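Local structure of Low molecular weight protein-tyrosine-phosphatase PtpA (Staphylococcus aureus, 3ROF) at residues A[8-13]-A[82-87]; A[88-93]-A[110-115]. The protein removes phosphate from phosphotyrosine in proteins by hydrolysis and probably acts as a secreted effector that counteracts host defences and supports survival inside macrophages. One frame throughout, in Å; residues are numbered along the deposited sequence.

Contact 1: residues A[8-13]-A[82-87]; sequences DVAFVC and DDFDYI
Ala-10 sets its methyl group squarely over the ring of Phe-84: CB lies 3.5 Å from the ring centroid and only 11° off the normal, a CH-pi contact in which the six ring carbons are almost equally distant from the methyl. The ring reaches this place because Phe-84 CG stands anti to its own carbonyl carbon (chi1 -55°) and the ring is turned nearly perpendicular to the side-chain stem. His-42 meets the same ring from the adjoining strand 39-45. Further along this side of the sheet, Val-12 CG2 and Ile-87 CG2 touch at 3.7 Å, one methyl branch to another. Val-9 and Tyr-86 occupy the other face, where Val-9 CG2 rests against the Tyr-86 CB while the phenol OH bonds to Asp-153 at the end of helix 132-153.

The backbones pair as parallel strands. Tyr-86 straddles Val-9, giving its N-H to Asp-8 O at 3.1 Å and receiving the N-H of Ala-10 on its own carbonyl at 2.9 Å. Strand 7-13 is an inner strand of the four-stranded parallel sheet and ends at Cys-13, by similarity the nucleophile, where the family's CX5R P-loop begins. Just ahead of strand 86-89, Asp-85 adds a side-chain bond: its OD2 takes the Asp-8 N-H at 2.9 Å, nearly straight, through the anti lone pair.

That same oxygen lies just 3.8 Å from Asp-8 OD2, with the two carboxylate planes 12° apart. Two waters lie within hydrogen-bonding distance of both oxygens, while Asp-8 OD1 turns to His-42. Two neighbouring carboxylates would be expected to raise each other's proton affinity; the backbone N-H, the waters and His-42 would probably favour keeping both charged.

Contact 2: residues A[88-93]-A[110-115]; sequences VAMDQS and FKLLEF
Ala-89 and Lys-111 face each other as a parallel bridge, and backbone hydrogen bonds carry the pairing. The Ala-89 N-H goes to Phe-110 O at 2.8 Å, and Ala-89 O receives the N-H of Leu-112 at 2.9 Å. Beyond this point the chains diverge, 88-93 toward helix 92-101 and 110-115 into a 3-10 turn. A water spans the gap by donating to Met-90 O and accepting the Leu-113 N-H.

Among the polar side chains, Lys-111 runs fully extended beyond CG, which carries its ammonium to the start of the helix. There NZ donates to Gln-92 OE1 at 2.7 Å, tilted 23° from the amide carbonyl plane. Gln-92 bends at chi2 (61°) to present that oxygen, and Asp-122 gives the ammonium a salt-bridge partner. Glu-114 folds back so that OE2 accepts the Lys-111 N-H at 2.9 Å. Asp-91 N-caps the helix through OD1, while its OD2 forms a salt bridge with Arg-19, probably an active-site residue.

Apolar contacts gather on Leu-112. Val-88 CG1 presses against Leu-112 CA at 3.5 Å, tight for two carbons, and lies 3.8 Å from Leu-112 CB. Met-90 SD approaches from the loop to within 4.0 Å of Leu-112 CD2.

The pairing closes the beta-alpha-beta unit formed by strand 86-89, helix 92-101 and strand 108-111; Val-95 of that helix touches both Ala-89 and Lys-111, whereas helix 132-153 packs against Leu-112 and Phe-115.

How the contacts relate
Strand 86-89 is the element common to contact 1 and contact 2, whose centres lie 11 Å apart in one parallel sheet. It lies between strands 7-13 and 108-111, and probable hydrogen bonds join the two contacts: Ala-10 O to Val-88 N at 2.8 Å and Ile-87 O to Phe-110 N at 2.9 Å. Cys-13 CB also packs on Met-90 CG at 3.9 Å. The Met-90 side chain is about 6 Å from a bound phosphate ion, probably from the crystallisation liquor, though such ions often mark pockets. Thus the carboxyl end of strand 7-13 and the loop after strand 86-89 converge beside the probable active site, as is usual in parallel alpha/beta sheets.

Contact 1: residues A[8-13]-A[82-87]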
loop_
_atom_site.group_PDB
_atom_site.type_symbol
_atom_site.label_atom_id
_atom_site.label_comp_id
_atom_site.label_asym_id
_atom_site.label_seq_id
_atom_site.Cartn_x
_atom_site.Cartn_y
_atom_site.Cartn_z
ATOM N N ASP A 8 11.027 -0.957 -5.241
ATOM C CA ASP A 8 9.627 -0.692 -5.423
ATOM C C ASP A 8 8.822 -1.324 -4.308
ATOM O O ASP A 8 8.995 -2.517 -4.021
ATOM C CB ASP A 8 9.174 -1.252 -6.758
ATOM C CG ASP A 8 9.834 -0.566 -7.905
ATOM O OD1 ASP A 8 9.422 0.558 -8.237
ATOM O OD2 ASP A 8 10.795 -1.135 -8.460
ATOM N N VAL A 9 7.941 -0.532 -3.699
ATOM C CA VAL A 9 6.993 -1.035 -2.714
ATOM C C VAL A 9 5.591 -0.813 -3.218
ATOM O O VAL A 9 5.263 0.296 -3.645
ATOM C CB VAL A 9 7.190 -0.391 -1.274
ATOM C CG1 VAL A 9 7.182 1.096 -1.270
ATOM C CG2 VAL A 9 6.211 -0.934 -0.275
ATOM N N ALA A 10 4.750 -1.841 -3.157
ATOM C CA ALA A 10 3.331 -1.714 -3.536
ATOM C C ALA A 10 2.463 -2.018 -2.366
ATOM O O ALA A 10 2.597 -3.072 -1.758
ATOM C CB ALA A 10 2.968 -2.662 -4.664
ATOM N N PHE A 11 1.529 -1.124 -2.080
ATOM C CA PHE A 11 0.429 -1.421 -1.166
ATOM C C PHE A 11 -0.678 -2.073 -1.972
ATOM O O PHE A 11 -0.999 -1.627 -3.079
ATOM C CB PHE A 11 -0.050 -0.130 -0.495
ATOM C CG PHE A 11 0.984 0.491 0.379
ATOM C CD1 PHE A 11 1.232 -0.033 1.649
ATOM C CD2 PHE A 11 1.741 1.564 -0.065
ATOM C CE1 PHE A 11 2.203 0.540 2.459
ATOM C CE2 PHE A 11 2.678 2.145 0.755
ATOM C CZ PHE A 11 2.931 1.637 2.002
ATOM N N VAL A 12 -1.332 -3.075 -1.378
ATOM C CA VAL A 12 -2.355 -3.842 -2.112
ATOM C C VAL A 12 -3.563 -4.057 -1.237
ATOM O O VAL A 12 -3.468 -4.499 -0.079
ATOM C CB VAL A 12 -1.835 -5.215 -2.583
ATOM C CG1 VAL A 12 -2.892 -5.941 -3.372
ATOM C CG2 VAL A 12 -0.575 -5.049 -3.432
ATOM N N CYS A 13 -4.727 -3.704 -1.775
ATOM C CA CYS A 13 -6.007 -3.907 -1.121
ATOM C C CYS A 13 -6.936 -4.591 -2.122
ATOM O O CYS A 13 -6.456 -5.239 -3.033
ATOM C CB CYS A 13 -6.572 -2.581 -0.534
ATOM S SG CYS A 13 -6.859 -1.279 -1.758
ATOM N N ASP A 82 2.165 -9.339 -11.777
ATOM C CA ASP A 82 2.666 -8.218 -10.981
ATOM C C ASP A 82 3.562 -8.719 -9.853
ATOM O O ASP A 82 3.276 -9.727 -9.191
ATOM C CB ASP A 82 1.500 -7.409 -10.383
ATOM C CG ASP A 82 1.179 -6.168 -11.154
ATOM O OD1 ASP A 82 1.986 -5.736 -12.018
ATOM O OD2 ASP A 82 0.114 -5.597 -10.914
ATOM N N ASP A 83 4.613 -7.953 -9.598
ATOM C CA ASP A 83 5.585 -8.260 -8.556
ATOM C C ASP A 83 6.357 -6.974 -8.258
ATOM O O ASP A 83 6.498 -6.110 -9.124
ATOM C CB ASP A 83 6.546 -9.343 -9.053
ATOM C CG ASP A 83 7.200 -10.134 -7.930
ATOM O OD1 ASP A 83 7.112 -9.750 -6.738
ATOM O OD2 ASP A 83 7.808 -11.180 -8.259
ATOM N N PHE A 84 6.837 -6.857 -7.032
ATOM C CA PHE A 84 7.518 -5.686 -6.548
ATOM C C PHE A 84 8.517 -6.178 -5.502
ATOM O O PHE A 84 8.384 -7.286 -4.982
ATOM C CB PHE A 84 6.530 -4.722 -5.871
ATOM C CG PHE A 84 5.372 -4.338 -6.749
ATOM C CD1 PHE A 84 5.436 -3.227 -7.522
ATOM C CD2 PHE A 84 4.201 -5.111 -6.781
ATOM C CE1 PHE A 84 4.370 -2.873 -8.345
ATOM C CE2 PHE A 84 3.166 -4.774 -7.590
ATOM C CZ PHE A 84 3.238 -3.657 -8.365
ATOM N N ASP A 85 9.499 -5.366 -5.156
ATOM C CA ASP A 85 10.441 -5.783 -4.123
ATOM C C ASP A 85 9.746 -6.038 -2.780
ATOM O O ASP A 85 10.100 -6.993 -2.058
ATOM C CB ASP A 85 11.538 -4.749 -3.936
ATOM C CG ASP A 85 12.345 -4.565 -5.194
ATOM O OD1 ASP A 85 12.982 -5.538 -5.613
ATOM O OD2 ASP A 85 12.279 -3.496 -5.824
ATOM N N TYR A 86 8.781 -5.174 -2.448
ATOM C CA TYR A 86 8.020 -5.287 -1.215
ATOM C C TYR A 86 6.562 -5.124 -1.555
ATOM O O TYR A 86 6.219 -4.200 -2.291
ATOM C CB TYR A 86 8.424 -4.215 -0.207
ATOM C CG TYR A 86 9.898 -4.293 0.120
ATOM C CD1 TYR A 86 10.368 -5.117 1.142
ATOM C CD2 TYR A 86 10.829 -3.590 -0.643
ATOM C CE1 TYR A 86 11.743 -5.253 1.371
ATOM C CE2 TYR A 86 12.183 -3.711 -0.404
ATOM C CZ TYR A 86 12.614 -4.525 0.611
ATOM O OH TYR A 86 13.969 -4.639 0.840
ATOM N N ILE A 87 5.736 -6.027 -1.061
ATOM C CA ILE A 87 4.278 -5.989 -1.284
ATOM C C ILE A 87 3.639 -5.943 0.101
ATOM O O ILE A 87 3.880 -6.834 0.927
ATOM C CB ILE A 87 3.777 -7.214 -2.096
ATOM C CG1 ILE A 87 4.533 -7.310 -3.427
ATOM C CG2 ILE A 87 2.300 -7.105 -2.326
ATOM C CD1 ILE A 87 4.204 -8.505 -4.186
HETATM O O HOH W 1 10.251 -4.292 -7.936
HETATM O O HOH W 2 13.138 -2.500 -8.453
#

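Contact 2: residues A[88-93]-A[110-115]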
loop_
_atom_site.group_PDB
_atom_site.type_symbol
_atom_site.label_atom_id
_atom_site.label_comp_id
_atom_site.label_asym_id
_atom_site.label_seq_id
_atom_site.Cartn_x
_atom_site.Cartn_y
_atom_site.Cartn_z
ATOM N N VAL A 88 2.828 -4.924 0.353
ATOM C CA VAL A 88 2.284 -4.693 1.667
ATOM C C VAL A 88 0.751 -4.712 1.536
ATOM O O VAL A 88 0.134 -3.763 1.034
ATOM C CB VAL A 88 2.772 -3.370 2.267
ATOM C CG1 VAL A 88 2.151 -3.166 3.666
ATOM C CG2 VAL A 88 4.307 -3.369 2.331
ATOM N N ALA A 89 0.175 -5.815 1.992
ATOM C CA ALA A 89 -1.249 -6.090 1.907
ATOM C C ALA A 89 -1.972 -5.487 3.101
ATOM O O ALA A 89 -1.399 -5.355 4.175
ATOM C CB ALA A 89 -1.458 -7.595 1.910
ATOM N N MET A 90 -3.276 -5.212 2.935
ATOM C CA MET A 90 -4.051 -4.674 4.040
ATOM C C MET A 90 -4.663 -5.720 4.960
ATOM O O MET A 90 -4.655 -5.519 6.186
ATOM C CB MET A 90 -5.117 -3.726 3.498
ATOM C CG MET A 90 -4.509 -2.555 2.740
ATOM S SD MET A 90 -3.609 -1.465 3.865
ATOM C CE MET A 90 -2.547 -0.648 2.716
ATOM N N ASP A 91 -5.213 -6.790 4.406
ATOM C CA ASP A 91 -5.889 -7.786 5.199
ATOM C C ASP A 91 -5.583 -9.191 4.655
ATOM O O ASP A 91 -4.857 -9.366 3.660
ATOM C CB ASP A 91 -7.411 -7.470 5.297
ATOM C CG ASP A 91 -8.179 -7.657 3.993
ATOM O OD1 ASP A 91 -7.767 -8.497 3.195
ATOM O OD2 ASP A 91 -9.203 -6.937 3.809
ATOM N N GLN A 92 -6.058 -10.201 5.381
ATOM C CA GLN A 92 -5.731 -11.569 5.034
ATOM C C GLN A 92 -6.262 -11.943 3.669
ATOM O O GLN A 92 -5.606 -12.702 2.934
ATOM C CB GLN A 92 -6.302 -12.530 6.064
ATOM C CG GLN A 92 -5.877 -13.963 5.839
ATOM C CD GLN A 92 -4.352 -14.142 5.935
ATOM O OE1 GLN A 92 -3.712 -13.587 6.828
ATOM N NE2 GLN A 92 -3.777 -14.919 5.020
ATOM N N SER A 93 -7.463 -11.479 3.308
ATOM C CA SER A 93 -7.984 -11.816 1.980
ATOM C C SER A 93 -7.071 -11.276 0.898
ATOM O O SER A 93 -6.901 -11.903 -0.138
ATOM C CB SER A 93 -9.420 -11.320 1.807
ATOM O OG SER A 93 -9.524 -9.895 1.676
ATOM N N PHE A 110 4.079 -8.791 3.032
ATOM C CA PHE A 110 3.767 -8.505 4.444
ATOM C C PHE A 110 2.352 -7.970 4.510
ATOM O O PHE A 110 1.829 -7.497 3.509
ATOM C CB PHE A 110 4.679 -7.425 4.997
ATOM C CG PHE A 110 6.105 -7.787 4.993
ATOM C CD1 PHE A 110 6.611 -8.607 5.983
ATOM C CD2 PHE A 110 6.990 -7.271 4.077
ATOM C CE1 PHE A 110 7.958 -8.936 6.023
ATOM C CE2 PHE A 110 8.365 -7.616 4.115
ATOM C CZ PHE A 110 8.819 -8.434 5.090
ATOM N N LYS A 111 1.765 -7.963 5.710
ATOM C CA LYS A 111 0.617 -7.118 6.025
ATOM C C LYS A 111 1.117 -5.819 6.633
ATOM O O LYS A 111 2.080 -5.805 7.378
ATOM C CB LYS A 111 -0.327 -7.804 6.998
ATOM C CG LYS A 111 -1.066 -8.963 6.402
ATOM C CD LYS A 111 -2.024 -9.580 7.511
ATOM C CE LYS A 111 -2.778 -10.802 7.067
ATOM N NZ LYS A 111 -3.546 -11.264 8.239
ATOM N N LEU A 112 0.418 -4.724 6.324
ATOM C CA LEU A 112 0.753 -3.404 6.832
ATOM C C LEU A 112 0.994 -3.425 8.328
ATOM O O LEU A 112 1.977 -2.825 8.827
ATOM C CB LEU A 112 -0.344 -2.426 6.498
ATOM C CG LEU A 112 -0.113 -0.984 6.985
ATOM C CD1 LEU A 112 0.932 -0.291 6.168
ATOM C CD2 LEU A 112 -1.398 -0.178 6.962
ATOM N N LEU A 113 0.088 -4.047 9.083
ATOM C CA LEU A 113 0.133 -3.929 10.543
ATOM C C LEU A 113 1.210 -4.801 11.193
ATOM O O LEU A 113 1.397 -4.723 12.412
ATOM C CB LEU A 113 -1.264 -4.141 11.129
ATOM C CG LEU A 113 -2.248 -3.013 10.765
ATOM C CD1 LEU A 113 -3.636 -3.383 11.293
ATOM C CD2 LEU A 113 -1.834 -1.654 11.338
ATOM N N GLU A 114 1.939 -5.579 10.395
ATOM C CA GLU A 114 3.141 -6.227 10.915
ATOM C C GLU A 114 4.199 -5.188 11.330
ATOM O O GLU A 114 5.064 -5.493 12.158
ATOM C CB GLU A 114 3.752 -7.187 9.901
ATOM C CG GLU A 114 2.917 -8.372 9.628
ATOM C CD GLU A 114 3.643 -9.349 8.760
ATOM O OE1 GLU A 114 4.580 -10.029 9.262
ATOM O OE2 GLU A 114 3.337 -9.437 7.576
ATOM N N PHE A 115 4.071 -3.971 10.809
ATOM C CA PHE A 115 4.978 -2.865 11.106
ATOM C C PHE A 115 4.412 -1.931 12.180
ATOM O O PHE A 115 4.949 -0.854 12.378
ATOM C CB PHE A 115 5.288 -2.117 9.834
ATOM C CG PHE A 115 6.015 -2.986 8.825
ATOM C CD1 PHE A 115 7.398 -3.141 8.891
ATOM C CD2 PHE A 115 5.309 -3.668 7.826
ATOM C CE1 PHE A 115 8.039 -3.971 7.983
ATOM C CE2 PHE A 115 5.935 -4.500 6.936
ATOM C CZ PHE A 115 7.306 -4.659 7.017
HETATM O O HOH W 3 -2.481 -5.192 8.055
#